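Local coordinates for putative esterase/lipase/thioesterase (PDB 2PBL), which is of unproven function but, as an alpha/beta-hydrolase-fold protein, probably hydrolyses ester or thioester bonds, at residues P196-R202 / W225-W230. Numbering follows the deposited sequence.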
loop_
_atom_site.group_PDB
_atom_site.type_symbol
_atom_site.label_atom_id
_atom_site.label_comp_id
_atom_site.label_asym_id
_atom_site.label_seq_id
_atom_site.Cartn_x
_atom_site.Cartn_y
_atom_site.Cartn_z
ATOM N N PRO A 196 7.220 8.018 7.848
ATOM C CA PRO A 196 8.331 7.206 7.383
ATOM C C PRO A 196 9.665 7.961 7.254
ATOM O O PRO A 196 10.708 7.386 7.516
ATOM C CB PRO A 196 7.805 6.723 6.022
ATOM C CG PRO A 196 6.391 6.632 6.243
ATOM C CD PRO A 196 6.027 7.773 7.018
ATOM N N VAL A 197 9.648 9.247 6.885
ATOM C CA VAL A 197 10.906 9.983 6.794
ATOM C C VAL A 197 11.620 10.062 8.151
ATOM O O VAL A 197 12.833 10.213 8.179
ATOM C CB VAL A 197 10.771 11.425 6.228
ATOM C CG1 VAL A 197 10.276 11.400 4.859
ATOM C CG2 VAL A 197 9.908 12.306 7.137
ATOM N N GLU A 198 10.877 9.901 9.246
ATOM C CA GLU A 198 11.445 9.937 10.612
ATOM C C GLU A 198 12.057 8.649 11.125
ATOM O O GLU A 198 12.673 8.621 12.191
ATOM C CB GLU A 198 10.349 10.355 11.586
ATOM C CG GLU A 198 9.855 11.715 11.290
ATOM C CD GLU A 198 10.938 12.773 11.441
ATOM O OE1 GLU A 198 11.570 12.816 12.517
ATOM O OE2 GLU A 198 11.140 13.542 10.472
HETATM N N MSE A 199 11.868 7.565 10.381
HETATM C CA MSE A 199 12.304 6.262 10.822
HETATM C C MSE A 199 13.747 6.111 10.596
HETATM O O MSE A 199 14.219 6.214 9.479
HETATM C CB MSE A 199 11.529 5.175 10.086
HETATM C CG MSE A 199 10.197 5.030 10.573
HETATM SE SE MSE A 199 9.146 3.955 9.195
HETATM C CE MSE A 199 10.265 2.366 8.934
ATOM N N GLN A 200 14.460 5.866 11.682
ATOM C CA GLN A 200 15.893 5.698 11.606
ATOM C C GLN A 200 16.299 4.263 11.607
ATOM O O GLN A 200 17.355 3.921 11.091
ATOM C CB GLN A 200 16.532 6.453 12.754
ATOM C CG GLN A 200 16.133 7.915 12.809
ATOM C CD GLN A 200 16.460 8.663 11.520
ATOM O OE1 GLN A 200 17.332 8.251 10.730
ATOM N NE2 GLN A 200 15.744 9.768 11.288
ATOM N N ASN A 201 15.470 3.395 12.153
ATOM C CA ASN A 201 15.806 2.004 12.219
ATOM C C ASN A 201 14.928 1.297 11.255
ATOM O O ASN A 201 13.710 1.449 11.326
ATOM C CB ASN A 201 15.563 1.487 13.632
ATOM C CG ASN A 201 16.332 2.280 14.657
ATOM O OD1 ASN A 201 15.741 2.861 15.580
ATOM N ND2 ASN A 201 17.655 2.377 14.457
ATOM N N ARG A 202 15.527 0.567 10.311
ATOM C CA ARG A 202 14.730 -0.144 9.350
ATOM C C ARG A 202 15.244 -1.540 9.090
ATOM O O ARG A 202 16.429 -1.764 9.104
ATOM C CB ARG A 202 14.676 0.628 8.042
ATOM C CG ARG A 202 14.085 2.019 8.218
ATOM C CD ARG A 202 14.028 2.779 6.960
ATOM N NE ARG A 202 15.320 2.942 6.287
ATOM C CZ ARG A 202 16.199 3.907 6.524
ATOM N NH1 ARG A 202 15.989 4.828 7.458
ATOM N NH2 ARG A 202 17.318 3.946 5.811
ATOM N N TRP A 225 11.106 12.926 -0.867
ATOM C CA TRP A 225 11.426 12.992 0.548
ATOM C C TRP A 225 11.801 11.627 1.118
ATOM O O TRP A 225 12.793 11.541 1.881
ATOM C CB TRP A 225 10.352 13.627 1.396
ATOM C CG TRP A 225 10.202 15.091 1.137
ATOM C CD1 TRP A 225 11.184 15.982 0.775
ATOM C CD2 TRP A 225 8.997 15.846 1.249
ATOM N NE1 TRP A 225 10.641 17.236 0.628
ATOM C CE2 TRP A 225 9.303 17.180 0.905
ATOM C CE3 TRP A 225 7.692 15.525 1.591
ATOM C CZ2 TRP A 225 8.335 18.196 0.915
ATOM C CZ3 TRP A 225 6.723 16.533 1.603
ATOM C CH2 TRP A 225 7.059 17.856 1.249
ATOM N N LEU A 226 11.050 10.587 0.722
ATOM C CA LEU A 226 11.317 9.214 1.194
ATOM C C LEU A 226 12.646 8.708 0.613
ATOM O O LEU A 226 13.505 8.125 1.314
ATOM C CB LEU A 226 10.143 8.258 0.845
ATOM C CG LEU A 226 10.276 6.870 1.516
ATOM C CD1 LEU A 226 10.520 6.959 3.010
ATOM C CD2 LEU A 226 9.107 5.932 1.232
ATOM N N VAL A 227 12.824 8.956 -0.682
ATOM C CA VAL A 227 14.042 8.598 -1.382
ATOM C C VAL A 227 15.257 9.223 -0.683
ATOM O O VAL A 227 16.260 8.528 -0.394
ATOM C CB VAL A 227 13.963 8.974 -2.886
ATOM C CG1 VAL A 227 15.310 8.792 -3.524
ATOM C CG2 VAL A 227 12.910 8.177 -3.590
ATOM N N GLU A 228 15.170 10.528 -0.372
ATOM C CA GLU A 228 16.251 11.212 0.327
ATOM C C GLU A 228 16.556 10.681 1.722
ATOM O O GLU A 228 17.723 10.457 2.061
ATOM C CB GLU A 228 15.943 12.695 0.477
ATOM C CG GLU A 228 16.123 13.478 -0.799
ATOM C CD GLU A 228 15.730 14.946 -0.672
ATOM O OE1 GLU A 228 15.037 15.348 0.313
ATOM O OE2 GLU A 228 16.119 15.675 -1.602
ATOM N N ALA A 229 15.513 10.529 2.530
ATOM C CA ALA A 229 15.667 10.073 3.920
ATOM C C ALA A 229 16.296 8.682 4.031
ATOM O O ALA A 229 17.123 8.441 4.878
ATOM C CB ALA A 229 14.341 10.072 4.595
ATOM N N TRP A 230 15.920 7.786 3.133
ATOM C CA TRP A 230 16.334 6.367 3.211
ATOM C C TRP A 230 17.349 5.943 2.166
ATOM O O TRP A 230 17.718 4.745 2.068
ATOM C CB TRP A 230 15.062 5.530 2.999
ATOM C CG TRP A 230 14.007 5.513 4.108
ATOM C CD1 TRP A 230 13.879 6.361 5.180
ATOM C CD2 TRP A 230 12.870 4.627 4.164
ATOM N NE1 TRP A 230 12.790 5.992 5.937
ATOM C CE2 TRP A 230 12.160 4.928 5.329
ATOM C CE3 TRP A 230 12.446 3.536 3.372
ATOM C CZ2 TRP A 230 11.010 4.259 5.684
ATOM C CZ3 TRP A 230 11.289 2.833 3.767
ATOM C CH2 TRP A 230 10.598 3.202 4.912
HETATM O O HOH W 1 18.037 7.083 7.826
HETATM O O HOH W 2 16.793 9.216 7.642
#
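Trp230, which follows directly on Ala229 of helix 217-230, is sandwiched between Arg202 and Leu226. The guanidinium of Arg202 lies flat on one face of the indole, its plane 11° from that of the ring, and CZ stands 3.8 Å from the centroid of the five-membered ring in a cation-pi contact. Arg202 CD presses on this face too, 3.3 Å from Trp230 CE2, as a CH-pi donor, and the bend at chi3 (-57°) beyond it turns NE and the guanidinium along the same face. Leu226 CD1 covers the opposite face.

At the indole edge, Trp230 NE1 gives its hydrogen to Pro196 O at 3.0 Å. The bond is bent (136° at the hydrogen), with the donor above the carbonyl plane; Met199 N reaches the same oxygen from the other side of that plane, closing the 3-10 turn 196-198. The selenomethionine Met199 sets its selenium at the edge of the six-membered ring, a Met-aromatic contact, and brings CE to 3.8 Å from Trp230 CZ2. Earlier in the helix, Val197 CB packs on Ala229 CB, while Val197 CG1 lies against Trp225 CB at 4.1 Å. With an alanine in place of Trp230, Pro196 O would probably lose its second donor and the Arg202 guanidinium its flat support.

Arg202 NH1 is further steadied, in the guanidinium plane, by a weak bond to Met199 O and by a water that it donates to. The contact ties the loop leading into strand 206-212 to the helix that links this strand to its parallel neighbour 233-237, a beta-alpha-beta crossover of the alpha/beta-hydrolase fold. Its chemistry is mixed: the indole spends its single N-H on a backbone carbonyl, and its pi face probably helps to stabilise the arginine's positive charge.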